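Local coordinates for protein NADH dehydrogenase, putative (Plasmodium falciparum, PDB 5JWC) that probably oxidises NADH through its bound FAD and passes the electrons to ubiquinone, as a type II NADH dehydrogenase, and is bound here by the inhibitor RYL-552, at residues K167-L172 with A208-K213; E173-P178 with K186-V191; Y153-I158 with L162-K167. One frame throughout, in Å; residues are numbered along the deposited sequence.

Interaction 1: K167-L172 with A208-K213; sequences KFLDIL and ADFINK. With 4W0 (5-fluoro-3-methyl-2-{4-[4-(trifluoromethoxy)benzyl]phenyl}quinolin-4(1H)-one), chain M.
Phe168 on helix 158-174 and Phe210 on helix 198-218 touch obliquely, Phe168 CE2 lying 4.0 Å from Phe210 CD2 as the two side chains, coming from facing helices, pass alongside one another. The CZ end of the same Phe168 ring presses on the neighbouring residue of the partner helix, 3.7 Å from Ile211 CG1, with Ile211 CD1 a little farther off. Leu169 makes the third touch with one branch: its CD2 sits at the edge of the Phe210 ring, 3.9 Å from CE2 and near the ring plane, the leucine side chain roughly perpendicular to that of the phenylalanine.

The segment axes come no closer than 13.2 Å and are inclined at 29°, so the gap is spanned by side chains, above all the two phenylalanines. Phe168 reaches across because its CG stands anti to the backbone N (chi1 -180°), and Leu172, one turn on, lays CG over one face of that ring, 4.2 Å above its plane. Further out, Phe207 meets Phe168 edge-to-face, Val215 touches both aromatic side chains, and Leu292 of strand 292-295 also packs on Phe168.

Helix 198-218 carries an inhibitor molecule on residues other than those that pack here: Lys213 CD approaches C16 of 4W0 (chain M) to 3.3 Å and Asn212 CB approaches C19 to 3.5 Å. Asp209, whose carboxylate is hydrogen-bonded to Tyr463 and Asn466, also borders this ligand. With no hydrogen bond between the segments and all four touching residues buried, cohesion between the helices here rests on dispersion and exclusion of water.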
loop_
_atom_site.group_PDB
_atom_site.type_symbol
_atom_site.label_atom_id
_atom_site.label_comp_id
_atom_site.label_asym_id
_atom_site.label_seq_id
_atom_site.Cartn_x
_atom_site.Cartn_y
_atom_site.Cartn_z
ATOM N N LYS A 167 -10.540 -6.275 -3.863
ATOM C CA LYS A 167 -11.693 -6.787 -4.585
ATOM C C LYS A 167 -12.941 -6.710 -3.712
ATOM O O LYS A 167 -13.983 -6.252 -4.156
ATOM C CB LYS A 167 -11.469 -8.225 -5.066
ATOM C CG LYS A 167 -12.727 -8.856 -5.731
ATOM C CD LYS A 167 -13.062 -8.178 -7.055
ATOM C CE LYS A 167 -14.155 -8.950 -7.804
ATOM N NZ LYS A 167 -14.464 -8.299 -9.102
ATOM N N PHE A 168 -12.826 -7.142 -2.468
ATOM C CA PHE A 168 -13.952 -7.075 -1.556
ATOM C C PHE A 168 -14.436 -5.620 -1.379
ATOM O O PHE A 168 -15.631 -5.350 -1.395
ATOM C CB PHE A 168 -13.587 -7.680 -0.203
ATOM C CG PHE A 168 -14.712 -7.643 0.779
ATOM C CD1 PHE A 168 -15.846 -8.421 0.575
ATOM C CD2 PHE A 168 -14.654 -6.822 1.900
ATOM C CE1 PHE A 168 -16.905 -8.389 1.472
ATOM C CE2 PHE A 168 -15.715 -6.787 2.803
ATOM C CZ PHE A 168 -16.833 -7.573 2.589
ATOM N N LEU A 169 -13.497 -4.693 -1.228
ATOM C CA LEU A 169 -13.857 -3.291 -1.083
ATOM C C LEU A 169 -14.518 -2.763 -2.360
ATOM O O LEU A 169 -15.464 -1.985 -2.272
ATOM C CB LEU A 169 -12.626 -2.447 -0.707
ATOM C CG LEU A 169 -12.049 -2.830 0.665
ATOM C CD1 LEU A 169 -10.785 -2.040 1.029
ATOM C CD2 LEU A 169 -13.112 -2.678 1.768
ATOM N N ASP A 170 -14.027 -3.175 -3.528
ATOM C CA ASP A 170 -14.608 -2.740 -4.799
ATOM C C ASP A 170 -16.066 -3.204 -4.914
ATOM O O ASP A 170 -16.911 -2.490 -5.451
ATOM C CB ASP A 170 -13.829 -3.301 -6.004
ATOM C CG ASP A 170 -12.500 -2.613 -6.238
ATOM O OD1 ASP A 170 -11.650 -3.235 -6.913
ATOM O OD2 ASP A 170 -12.304 -1.479 -5.749
ATOM N N ILE A 171 -16.336 -4.422 -4.454
ATOM C CA ILE A 171 -17.670 -5.003 -4.584
ATOM C C ILE A 171 -18.647 -4.251 -3.706
ATOM O O ILE A 171 -19.781 -4.005 -4.113
ATOM C CB ILE A 171 -17.705 -6.514 -4.212
ATOM C CG1 ILE A 171 -16.947 -7.346 -5.248
ATOM C CG2 ILE A 171 -19.161 -7.017 -4.137
ATOM C CD1 ILE A 171 -16.591 -8.758 -4.754
ATOM N N LEU A 172 -18.211 -3.873 -2.510
ATOM C CA LEU A 172 -19.068 -3.104 -1.606
ATOM C C LEU A 172 -19.512 -1.788 -2.245
ATOM O O LEU A 172 -20.680 -1.398 -2.138
ATOM C CB LEU A 172 -18.360 -2.802 -0.288
ATOM C CG LEU A 172 -17.945 -3.962 0.616
ATOM C CD1 LEU A 172 -17.178 -3.379 1.823
ATOM C CD2 LEU A 172 -19.191 -4.739 1.059
ATOM N N ALA A 208 -15.400 -12.176 8.380
ATOM C CA ALA A 208 -16.620 -12.158 9.186
ATOM C C ALA A 208 -16.574 -11.014 10.188
ATOM O O ALA A 208 -17.573 -10.312 10.369
ATOM C CB ALA A 208 -16.835 -13.508 9.911
ATOM N N ASP A 209 -15.421 -10.815 10.828
ATOM C CA ASP A 209 -15.258 -9.706 11.771
ATOM C C ASP A 209 -15.393 -8.348 11.066
ATOM O O ASP A 209 -16.116 -7.465 11.527
ATOM C CB ASP A 209 -13.906 -9.757 12.470
ATOM C CG ASP A 209 -13.777 -10.923 13.455
ATOM O OD1 ASP A 209 -14.780 -11.610 13.769
ATOM O OD2 ASP A 209 -12.639 -11.138 13.920
ATOM N N PHE A 210 -14.674 -8.194 9.962
ATOM C CA PHE A 210 -14.720 -6.968 9.163
ATOM C C PHE A 210 -16.186 -6.633 8.776
ATOM O O PHE A 210 -16.673 -5.516 9.005
ATOM C CB PHE A 210 -13.830 -7.141 7.924
ATOM C CG PHE A 210 -13.569 -5.870 7.161
ATOM C CD1 PHE A 210 -13.679 -4.638 7.772
ATOM C CD2 PHE A 210 -13.201 -5.915 5.826
ATOM C CE1 PHE A 210 -13.432 -3.456 7.063
ATOM C CE2 PHE A 210 -12.964 -4.740 5.113
ATOM C CZ PHE A 210 -13.084 -3.508 5.742
ATOM N N ILE A 211 -16.875 -7.618 8.209
ATOM C CA ILE A 211 -18.277 -7.492 7.806
ATOM C C ILE A 211 -19.202 -7.105 8.971
ATOM O O ILE A 211 -20.040 -6.192 8.845
ATOM C CB ILE A 211 -18.748 -8.809 7.139
ATOM C CG1 ILE A 211 -18.029 -8.962 5.792
ATOM C CG2 ILE A 211 -20.257 -8.827 6.912
ATOM C CD1 ILE A 211 -18.069 -10.362 5.201
ATOM N N ASN A 212 -19.019 -7.768 10.111
ATOM C CA ASN A 212 -19.830 -7.496 11.290
ATOM C C ASN A 212 -19.509 -6.194 11.997
ATOM O O ASN A 212 -20.294 -5.737 12.813
ATOM C CB ASN A 212 -19.700 -8.639 12.292
ATOM C CG ASN A 212 -20.595 -9.802 11.947
ATOM O OD1 ASN A 212 -21.692 -9.607 11.433
ATOM N ND2 ASN A 212 -20.129 -11.015 12.203
ATOM N N LYS A 213 -18.348 -5.609 11.727
ATOM C CA LYS A 213 -18.005 -4.372 12.417
ATOM C C LYS A 213 -17.987 -3.157 11.481
ATOM O O LYS A 213 -18.992 -2.475 11.340
ATOM C CB LYS A 213 -16.662 -4.501 13.123
ATOM C CG LYS A 213 -16.404 -3.365 14.111
ATOM C CD LYS A 213 -15.062 -3.497 14.788
ATOM C CE LYS A 213 -14.948 -2.559 15.983
ATOM N NZ LYS A 213 -13.638 -2.728 16.682
HETATM C C1 4W0 M . -6.381 -11.656 14.986
HETATM C C2 4W0 M . -7.619 -11.020 14.797
HETATM C C3 4W0 M . -8.254 -10.377 15.873
HETATM C C4 4W0 M . -7.668 -10.363 17.152
HETATM C C5 4W0 M . -6.432 -10.995 17.341
HETATM C C6 4W0 M . -5.788 -11.636 16.274
HETATM O O1 4W0 M . -20.428 -9.031 16.251
HETATM C C7 4W0 M . -8.358 -9.668 18.295
HETATM C C8 4W0 M . -9.645 -9.027 18.084
HETATM C C9 4W0 M . -10.250 -9.051 16.733
HETATM C C10 4W0 M . -11.594 -8.453 16.382
HETATM C C11 4W0 M . -12.757 -8.937 16.984
HETATM C C12 4W0 M . -14.006 -8.433 16.640
HETATM C C13 4W0 M . -14.059 -7.463 15.663
HETATM C C14 4W0 M . -12.928 -7.006 15.045
HETATM C C15 4W0 M . -11.688 -7.503 15.385
HETATM O O2 4W0 M . -7.853 -9.643 19.397
HETATM N N 4W0 M . -9.568 -9.718 15.656
HETATM C C16 4W0 M . -15.319 -6.813 15.177
HETATM C C17 4W0 M . -16.653 -7.448 15.461
HETATM C C18 4W0 M . -16.914 -8.762 15.098
HETATM C C19 4W0 M . -18.173 -9.296 15.369
HETATM C C20 4W0 M . -19.155 -8.497 15.966
HETATM C C21 4W0 M . -18.888 -7.178 16.313
HETATM C C22 4W0 M . -17.637 -6.654 16.052
HETATM C C23 4W0 M . -10.320 -8.335 19.246
HETATM F F1 4W0 M . -5.867 -10.980 18.550
HETATM C C24 4W0 M . -20.550 -9.707 17.478
HETATM F F2 4W0 M . -19.775 -10.794 17.435
HETATM F F3 4W0 M . -21.827 -10.086 17.655
HETATM F F4 4W0 M . -20.161 -8.888 18.466
#

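Interaction 2: E173-P178 with K186-V191; sequences EKCTLP and KKMLHV
Where helix 158-174 ends, the first two residues of a type I beta turn, Lys174 and Cys175, pack against the junction of helix 182-188 with strand 190-194, part of what is probably the second Rossmann-type unit, as in this oxidoreductase family, with strand 190-194 central in its parallel sheet. Cys175 SG lies 3.7 Å from Leu189 CG and 3.9 Å from Met188 CB, so the thiol rests against two consecutive residues just where the chain leaves the helix. A chi1 of -69° places SG anti to the carbonyl carbon and directs it at this pair.

Lys174 contributes its aliphatic stem. The fully extended chain runs athwart Met188 and brings CE to 3.6 Å from SD, while the ammonium group continues to a salt bridge with Glu121 of the second subunit. Met188 bends at its last torsion (chi3 -75°), which leaves its CE 4.1 Å from Cys175 SG. Ile222 covers Cys175 and Leu189 from helix 220-223, and Ile180 touches both Lys174 and Met188.

No hydrogen bond joins the segments; sulfur atoms and aliphatic carbons supply the cohesion, and the lysine's charge is spent on the subunit interface.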
loop_
_atom_site.group_PDB
_atom_site.type_symbol
_atom_site.label_atom_id
_atom_site.label_comp_id
_atom_site.label_asym_id
_atom_site.label_seq_id
_atom_site.Cartn_x
_atom_site.Cartn_y
_atom_site.Cartn_z
ATOM N N GLU A 173 -18.578 -1.090 -2.891
ATOM C CA GLU A 173 -18.923 0.182 -3.536
ATOM C C GLU A 173 -19.854 -0.054 -4.730
ATOM O O GLU A 173 -20.835 0.662 -4.909
ATOM C CB GLU A 173 -17.671 0.946 -3.970
ATOM C CG GLU A 173 -16.956 1.668 -2.806
ATOM C CD GLU A 173 -17.820 2.714 -2.085
ATOM O OE1 GLU A 173 -17.515 3.035 -0.907
ATOM O OE2 GLU A 173 -18.805 3.222 -2.674
ATOM N N LYS A 174 -19.562 -1.076 -5.525
ATOM C CA LYS A 174 -20.389 -1.388 -6.681
ATOM C C LYS A 174 -21.838 -1.667 -6.280
ATOM O O LYS A 174 -22.770 -1.221 -6.955
ATOM C CB LYS A 174 -19.804 -2.579 -7.433
ATOM C CG LYS A 174 -20.616 -3.011 -8.630
ATOM C CD LYS A 174 -19.988 -4.219 -9.306
ATOM C CE LYS A 174 -20.794 -4.649 -10.536
ATOM N NZ LYS A 174 -20.134 -5.749 -11.303
ATOM N N CYS A 175 -22.028 -2.361 -5.160
ATOM C CA CYS A 175 -23.369 -2.722 -4.691
ATOM C C CYS A 175 -24.111 -1.607 -3.961
ATOM O O CYS A 175 -25.251 -1.792 -3.552
ATOM C CB CYS A 175 -23.296 -3.940 -3.760
ATOM S SG CYS A 175 -22.849 -5.432 -4.640
ATOM N N THR A 176 -23.467 -0.458 -3.793
ATOM C CA THR A 176 -24.124 0.694 -3.196
ATOM C C THR A 176 -24.763 1.557 -4.312
ATOM O O THR A 176 -25.554 2.447 -4.038
ATOM C CB THR A 176 -23.114 1.503 -2.333
ATOM O OG1 THR A 176 -22.661 0.662 -1.260
ATOM C CG2 THR A 176 -23.750 2.738 -1.709
ATOM N N LEU A 177 -24.433 1.263 -5.566
ATOM C CA LEU A 177 -24.996 1.998 -6.704
ATOM C C LEU A 177 -26.483 1.689 -6.931
ATOM O O LEU A 177 -26.949 0.602 -6.597
ATOM C CB LEU A 177 -24.205 1.696 -7.963
ATOM C CG LEU A 177 -22.721 2.043 -7.837
ATOM C CD1 LEU A 177 -21.994 1.760 -9.155
ATOM C CD2 LEU A 177 -22.542 3.502 -7.392
ATOM N N PRO A 178 -27.233 2.650 -7.501
ATOM C CA PRO A 178 -28.690 2.456 -7.612
ATOM C C PRO A 178 -29.102 1.512 -8.749
ATOM O O PRO A 178 -30.244 1.042 -8.797
ATOM C CB PRO A 178 -29.205 3.878 -7.869
ATOM C CG PRO A 178 -28.074 4.564 -8.582
ATOM C CD PRO A 178 -26.810 3.986 -7.972
ATOM N N LYS A 186 -27.079 -10.004 -3.675
ATOM C CA LYS A 186 -26.877 -11.221 -2.894
ATOM C C LYS A 186 -25.847 -12.113 -3.574
ATOM O O LYS A 186 -25.053 -12.756 -2.912
ATOM C CB LYS A 186 -28.178 -12.000 -2.711
ATOM C CG LYS A 186 -29.218 -11.319 -1.852
ATOM C CD LYS A 186 -30.449 -12.229 -1.715
ATOM C CE LYS A 186 -31.664 -11.484 -1.188
ATOM N NZ LYS A 186 -32.900 -12.329 -1.264
ATOM N N LYS A 187 -25.864 -12.138 -4.899
ATOM C CA LYS A 187 -24.897 -12.927 -5.643
ATOM C C LYS A 187 -23.505 -12.314 -5.574
ATOM O O LYS A 187 -22.519 -13.018 -5.356
ATOM C CB LYS A 187 -25.326 -13.074 -7.101
ATOM C CG LYS A 187 -26.630 -13.846 -7.294
ATOM C CD LYS A 187 -26.774 -14.263 -8.751
ATOM C CE LYS A 187 -28.175 -14.768 -9.064
ATOM N NZ LYS A 187 -28.313 -15.106 -10.516
ATOM N N MET A 188 -23.428 -10.998 -5.748
ATOM C CA MET A 188 -22.138 -10.312 -5.762
ATOM C C MET A 188 -21.500 -10.244 -4.380
ATOM O O MET A 188 -20.284 -10.222 -4.264
ATOM C CB MET A 188 -22.285 -8.899 -6.320
ATOM C CG MET A 188 -22.123 -8.813 -7.822
ATOM S SD MET A 188 -22.308 -7.104 -8.393
ATOM C CE MET A 188 -24.080 -6.900 -8.254
ATOM N N LEU A 189 -22.312 -10.199 -3.335
ATOM C CA LEU A 189 -21.774 -10.056 -1.985
ATOM C C LEU A 189 -21.602 -11.414 -1.301
ATOM O O LEU A 189 -21.542 -11.509 -0.080
ATOM C CB LEU A 189 -22.682 -9.131 -1.166
ATOM C CG LEU A 189 -22.696 -7.701 -1.713
ATOM C CD1 LEU A 189 -23.892 -6.904 -1.194
ATOM C CD2 LEU A 189 -21.404 -7.018 -1.292
ATOM N N HIS A 190 -21.507 -12.473 -2.094
ATOM C CA HIS A 190 -21.231 -13.772 -1.512
ATOM C C HIS A 190 -19.738 -14.069 -1.617
ATOM O O HIS A 190 -19.197 -14.178 -2.703
ATOM C CB HIS A 190 -22.048 -14.878 -2.198
ATOM C CG HIS A 190 -21.695 -16.249 -1.715
ATOM N ND1 HIS A 190 -21.442 -17.299 -2.578
ATOM C CD2 HIS A 190 -21.499 -16.736 -0.467
ATOM C CE1 HIS A 190 -21.139 -18.381 -1.868
ATOM N NE2 HIS A 190 -21.165 -18.060 -0.591
ATOM N N VAL A 191 -19.080 -14.177 -0.474
ATOM C CA VAL A 191 -17.658 -14.497 -0.459
ATOM C C VAL A 191 -17.540 -15.982 -0.141
ATOM O O VAL A 191 -18.163 -16.477 0.800
ATOM C CB VAL A 191 -16.881 -13.660 0.576
ATOM C CG1 VAL A 191 -15.394 -14.037 0.552
ATOM C CG2 VAL A 191 -17.067 -12.158 0.291
#

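Interaction 3: Y153-I158 with L162-K167; sequences YFVKDI and LKIRKK. With 4W0 (5-fluoro-3-methyl-2-{4-[4-(trifluoromethoxy)benzyl]phenyl}quinolin-4(1H)-one), chain L; 4W0 (5-fluoro-3-methyl-2-{4-[4-(trifluoromethoxy)benzyl]phenyl}quinolin-4(1H)-one), chain K.
Asp157 OD1 accepts the backbone N of Ile158 at 2.7 Å through its anti lone pair, with an N-H...O angle of 153°, and also bonds Thr64 OG1. The other oxygen, OD2, forms a salt bridge with Arg60, so both carboxylate oxygens are engaged as the chain enters helix 158-174. One turn into that helix, Leu162 N donates to Ile158 O over 3.1 Å, nearly in line with the carbonyl (C=O...N 162°). The side chains of these two residues run side by side, Ile158 CG2 touching Leu162 CD1.

The short, weakly bonded strand 153-154, whose Tyr153 pairs with Leu293 and Trp295, is an outermost strand of the parallel sheet in this chain, and the connection from it turns back to lay the helix against it. Ile164 fills the angle between them: CG1 is 3.5 Å from Tyr153 CB, whereas CD1 approaches Phe154 O to 3.4 Å and also touches Val155 CG2. Val155 itself touches the FAD.

Farther along the helix, the bend in Lys167 (chi2 68°) carries its methylenes across the phenol end of Tyr153, with CD 3.4 Å from OH. A water in the plane of the phenol ring bonds that OH and weakly accepts from Lys167 NZ.

Two inhibitor molecules flank Leu162, whose CD1 is 3.2 Å from C16 of 4W0 (chain K) and whose CD2 touches 4W0 (chain L). The guanidinium of Arg165, tied through NH2 to Pro518 O and Ile520 O, lays one face over the quinolone, C2 of 4W0 (chain L) standing 3.4 Å above the guanidinium plane, offset toward its rim.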
loop_
_atom_site.group_PDB
_atom_site.type_symbol
_atom_site.label_atom_id
_atom_site.label_comp_id
_atom_site.label_asym_id
_atom_site.label_seq_id
_atom_site.Cartn_x
_atom_site.Cartn_y
_atom_site.Cartn_z
ATOM N N TYR A 153 -8.986 -16.044 -6.340
ATOM C CA TYR A 153 -7.877 -15.321 -5.713
ATOM C C TYR A 153 -7.093 -16.257 -4.785
ATOM O O TYR A 153 -7.678 -16.874 -3.889
ATOM C CB TYR A 153 -8.402 -14.121 -4.913
ATOM C CG TYR A 153 -8.938 -13.013 -5.789
ATOM C CD1 TYR A 153 -8.211 -11.841 -5.985
ATOM C CD2 TYR A 153 -10.160 -13.142 -6.432
ATOM C CE1 TYR A 153 -8.688 -10.836 -6.792
ATOM C CE2 TYR A 153 -10.647 -12.135 -7.240
ATOM C CZ TYR A 153 -9.908 -10.985 -7.415
ATOM O OH TYR A 153 -10.382 -9.986 -8.223
ATOM N N PHE A 154 -5.781 -16.351 -4.989
ATOM C CA PHE A 154 -4.939 -17.153 -4.111
ATOM C C PHE A 154 -4.551 -16.356 -2.867
ATOM O O PHE A 154 -4.740 -15.138 -2.829
ATOM C CB PHE A 154 -3.682 -17.620 -4.845
ATOM C CG PHE A 154 -3.966 -18.466 -6.054
ATOM C CD1 PHE A 154 -5.114 -19.235 -6.122
ATOM C CD2 PHE A 154 -3.078 -18.497 -7.119
ATOM C CE1 PHE A 154 -5.385 -20.023 -7.237
ATOM C CE2 PHE A 154 -3.342 -19.282 -8.239
ATOM C CZ PHE A 154 -4.502 -20.045 -8.294
ATOM N N VAL A 155 -4.011 -17.043 -1.856
ATOM C CA VAL A 155 -3.570 -16.396 -0.629
ATOM C C VAL A 155 -2.178 -16.846 -0.267
ATOM O O VAL A 155 -2.000 -17.537 0.735
ATOM C CB VAL A 155 -4.480 -16.719 0.587
ATOM C CG1 VAL A 155 -4.311 -15.655 1.678
ATOM C CG2 VAL A 155 -5.895 -16.797 0.181
ATOM N N LYS A 156 -1.178 -16.479 -1.052
ATOM C CA LYS A 156 0.139 -17.022 -0.750
ATOM C C LYS A 156 1.154 -15.949 -0.382
ATOM O O LYS A 156 2.142 -16.242 0.288
ATOM C CB LYS A 156 0.653 -17.865 -1.913
ATOM C CG LYS A 156 0.912 -19.322 -1.498
ATOM C CD LYS A 156 1.980 -19.952 -2.360
ATOM C CE LYS A 156 3.294 -19.278 -2.058
ATOM N NZ LYS A 156 4.437 -20.159 -2.125
ATOM N N ASP A 157 0.913 -14.706 -0.796
ATOM C CA ASP A 157 1.903 -13.662 -0.528
ATOM C C ASP A 157 1.224 -12.311 -0.299
ATOM O O ASP A 157 0.001 -12.190 -0.385
ATOM C CB ASP A 157 2.919 -13.570 -1.685
ATOM C CG ASP A 157 4.336 -13.216 -1.213
ATOM O OD1 ASP A 157 4.501 -12.425 -0.241
ATOM O OD2 ASP A 157 5.295 -13.751 -1.825
ATOM N N ILE A 158 2.026 -11.306 0.025
ATOM C CA ILE A 158 1.500 -9.984 0.329
ATOM C C ILE A 158 0.554 -9.486 -0.767
ATOM O O ILE A 158 -0.558 -9.030 -0.474
ATOM C CB ILE A 158 2.649 -8.978 0.513
ATOM C CG1 ILE A 158 3.562 -9.425 1.658
ATOM C CG2 ILE A 158 2.095 -7.583 0.769
ATOM C CD1 ILE A 158 2.920 -9.344 3.020
ATOM N N LEU A 162 -3.618 -8.394 -0.555
ATOM C CA LEU A 162 -4.072 -7.038 -0.845
ATOM C C LEU A 162 -5.088 -6.982 -2.005
ATOM O O LEU A 162 -5.981 -6.147 -2.014
ATOM C CB LEU A 162 -2.864 -6.142 -1.140
ATOM C CG LEU A 162 -1.920 -6.103 0.071
ATOM C CD1 LEU A 162 -0.719 -5.303 -0.244
ATOM C CD2 LEU A 162 -2.585 -5.495 1.290
ATOM N N LYS A 163 -4.942 -7.866 -2.981
ATOM C CA LYS A 163 -5.882 -7.919 -4.090
ATOM C C LYS A 163 -7.224 -8.446 -3.616
ATOM O O LYS A 163 -8.280 -7.994 -4.066
ATOM C CB LYS A 163 -5.312 -8.804 -5.192
ATOM C CG LYS A 163 -4.217 -8.111 -5.954
ATOM C CD LYS A 163 -3.605 -9.008 -7.015
ATOM C CE LYS A 163 -2.652 -8.187 -7.885
ATOM N NZ LYS A 163 -3.338 -6.936 -8.336
ATOM N N ILE A 164 -7.176 -9.408 -2.699
ATOM C CA ILE A 164 -8.383 -9.928 -2.093
ATOM C C ILE A 164 -9.111 -8.820 -1.348
ATOM O O ILE A 164 -10.311 -8.610 -1.548
ATOM C CB ILE A 164 -8.059 -11.086 -1.142
ATOM C CG1 ILE A 164 -7.728 -12.336 -1.968
ATOM C CG2 ILE A 164 -9.227 -11.347 -0.211
ATOM C CD1 ILE A 164 -7.173 -13.483 -1.146
ATOM N N ARG A 165 -8.376 -8.105 -0.500
ATOM C CA ARG A 165 -8.933 -6.973 0.229
ATOM C C ARG A 165 -9.521 -5.933 -0.726
ATOM O O ARG A 165 -10.649 -5.471 -0.533
ATOM C CB ARG A 165 -7.860 -6.323 1.099
ATOM C CG ARG A 165 -8.362 -5.132 1.904
ATOM C CD ARG A 165 -7.254 -4.499 2.738
ATOM N NE ARG A 165 -7.693 -3.228 3.307
ATOM C CZ ARG A 165 -7.604 -2.055 2.688
ATOM N NH1 ARG A 165 -7.076 -1.983 1.466
ATOM N NH2 ARG A 165 -8.050 -0.950 3.296
ATOM N N LYS A 166 -8.756 -5.565 -1.753
ATOM C CA LYS A 166 -9.229 -4.549 -2.691
ATOM C C LYS A 166 -10.500 -5.005 -3.449
ATOM O O LYS A 166 -11.427 -4.211 -3.647
ATOM C CB LYS A 166 -8.125 -4.168 -3.683
ATOM C CG LYS A 166 -8.622 -3.225 -4.800
ATOM C CD LYS A 166 -7.480 -2.638 -5.618
ATOM C CE LYS A 166 -8.002 -1.702 -6.735
ATOM N NZ LYS A 166 -9.248 -0.969 -6.384
ATOM N N LYS A 167 -10.540 -6.275 -3.863
ATOM C CA LYS A 167 -11.693 -6.787 -4.585
ATOM C C LYS A 167 -12.941 -6.710 -3.712
ATOM O O LYS A 167 -13.983 -6.252 -4.156
ATOM C CB LYS A 167 -11.469 -8.225 -5.066
ATOM C CG LYS A 167 -12.727 -8.856 -5.731
ATOM C CD LYS A 167 -13.062 -8.178 -7.055
ATOM C CE LYS A 167 -14.155 -8.950 -7.804
ATOM N NZ LYS A 167 -14.464 -8.299 -9.102
HETATM C C1 4W0 L . -4.188 -3.995 4.760
HETATM C C2 4W0 L . -4.085 -3.216 3.601
HETATM C C3 4W0 L . -3.927 -1.821 3.737
HETATM C C4 4W0 L . -3.854 -1.192 4.998
HETATM C C5 4W0 L . -3.956 -1.985 6.142
HETATM C C6 4W0 L . -4.111 -3.370 6.032
HETATM O O1 4W0 L . -5.708 4.204 -6.718
HETATM C C7 4W0 L . -3.673 0.299 5.117
HETATM C C8 4W0 L . -3.566 1.095 3.908
HETATM C C9 4W0 L . -3.656 0.396 2.604
HETATM C C10 4W0 L . -3.488 1.062 1.283
HETATM C C11 4W0 L . -2.243 1.662 1.125
HETATM C C12 4W0 L . -1.927 2.298 -0.048
HETATM C C13 4W0 L . -2.847 2.282 -1.063
HETATM C C14 4W0 L . -4.080 1.649 -0.945
HETATM C C15 4W0 L . -4.399 1.021 0.252
HETATM O O2 4W0 L . -3.624 0.856 6.196
HETATM N N 4W0 L . -3.809 -1.023 2.518
HETATM C C16 4W0 L . -2.369 2.972 -2.303
HETATM C C17 4W0 L . -3.296 3.298 -3.429
HETATM C C18 4W0 L . -4.374 4.152 -3.251
HETATM C C19 4W0 L . -5.176 4.458 -4.344
HETATM C C20 4W0 L . -4.894 3.913 -5.594
HETATM C C21 4W0 L . -3.801 3.069 -5.753
HETATM C C22 4W0 L . -2.996 2.764 -4.670
HETATM C C23 4W0 L . -3.375 2.592 4.044
HETATM F F1 4W0 L . -3.894 -1.412 7.338
HETATM C C24 4W0 L . -7.050 3.730 -6.761
HETATM F F2 4W0 L . -7.107 2.528 -6.173
HETATM F F3 4W0 L . -7.514 3.661 -8.032
HETATM F F4 4W0 L . -7.842 4.603 -6.117
HETATM C C1 4W0 K . 4.937 5.486 1.237
HETATM C C2 4W0 K . 4.597 4.260 0.649
HETATM C C3 4W0 K . 4.562 3.105 1.452
HETATM C C4 4W0 K . 4.856 3.137 2.835
HETATM C C5 4W0 K . 5.191 4.366 3.405
HETATM C C6 4W0 K . 5.235 5.529 2.625
HETATM O O1 4W0 K . 4.207 -7.192 -5.140
HETATM C C7 4W0 K . 4.820 1.881 3.677
HETATM C C8 4W0 K . 4.454 0.624 3.045
HETATM C C9 4W0 K . 4.172 0.633 1.588
HETATM C C10 4W0 K . 3.710 -0.540 0.801
HETATM C C11 4W0 K . 2.507 -1.085 1.243
HETATM C C12 4W0 K . 1.962 -2.159 0.582
HETATM C C13 4W0 K . 2.615 -2.624 -0.533
HETATM C C14 4W0 K . 3.792 -2.062 -1.013
HETATM C C15 4W0 K . 4.342 -0.994 -0.335
HETATM O O2 4W0 K . 5.083 1.892 4.871
HETATM N N 4W0 K . 4.196 1.833 0.818
HETATM C C16 4W0 K . 1.922 -3.762 -1.206
HETATM C C17 4W0 K . 2.581 -4.641 -2.223
HETATM C C18 4W0 K . 3.699 -5.399 -1.913
HETATM C C19 4W0 K . 4.236 -6.243 -2.876
HETATM C C20 4W0 K . 3.659 -6.338 -4.139
HETATM C C21 4W0 K . 2.520 -5.583 -4.424
HETATM C C22 4W0 K . 1.977 -4.741 -3.468
HETATM C C23 4W0 K . 4.393 -0.633 3.889
HETATM F F1 4W0 K . 5.476 4.421 4.695
HETATM C C24 4W0 K . 5.518 -6.998 -5.679
HETATM F F2 4W0 K . 5.855 -5.715 -5.472
HETATM F F3 4W0 K . 5.539 -7.242 -7.006
HETATM F F4 4W0 K . 6.403 -7.885 -5.154
HETATM O O HOH W 1 -12.373 -10.654 -9.889
#

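All three contacts use helix 158-174: interaction 3 toward its start, interaction 1 farther along and interaction 2 at its C-terminal end. Interactions 1 and 3 share Lys167, with centres 13 Å apart. Interaction 2 is nested in the chain loop closed by interaction 1; their centres lie 10 Å apart and they touch directly, Ile171 CG2 packing 3.6 Å from Leu189 CD2 and Phe168 CD1 3.9 Å from Val191 CG2. Interactions 2 and 3 do not touch, their nearest atoms being about 7 Å apart, yet both reach the same parallel sheet. Interactions 1 and 3 border different inhibitor molecules, interaction 3 also reaches FAD, and interaction 2 faces the second subunit.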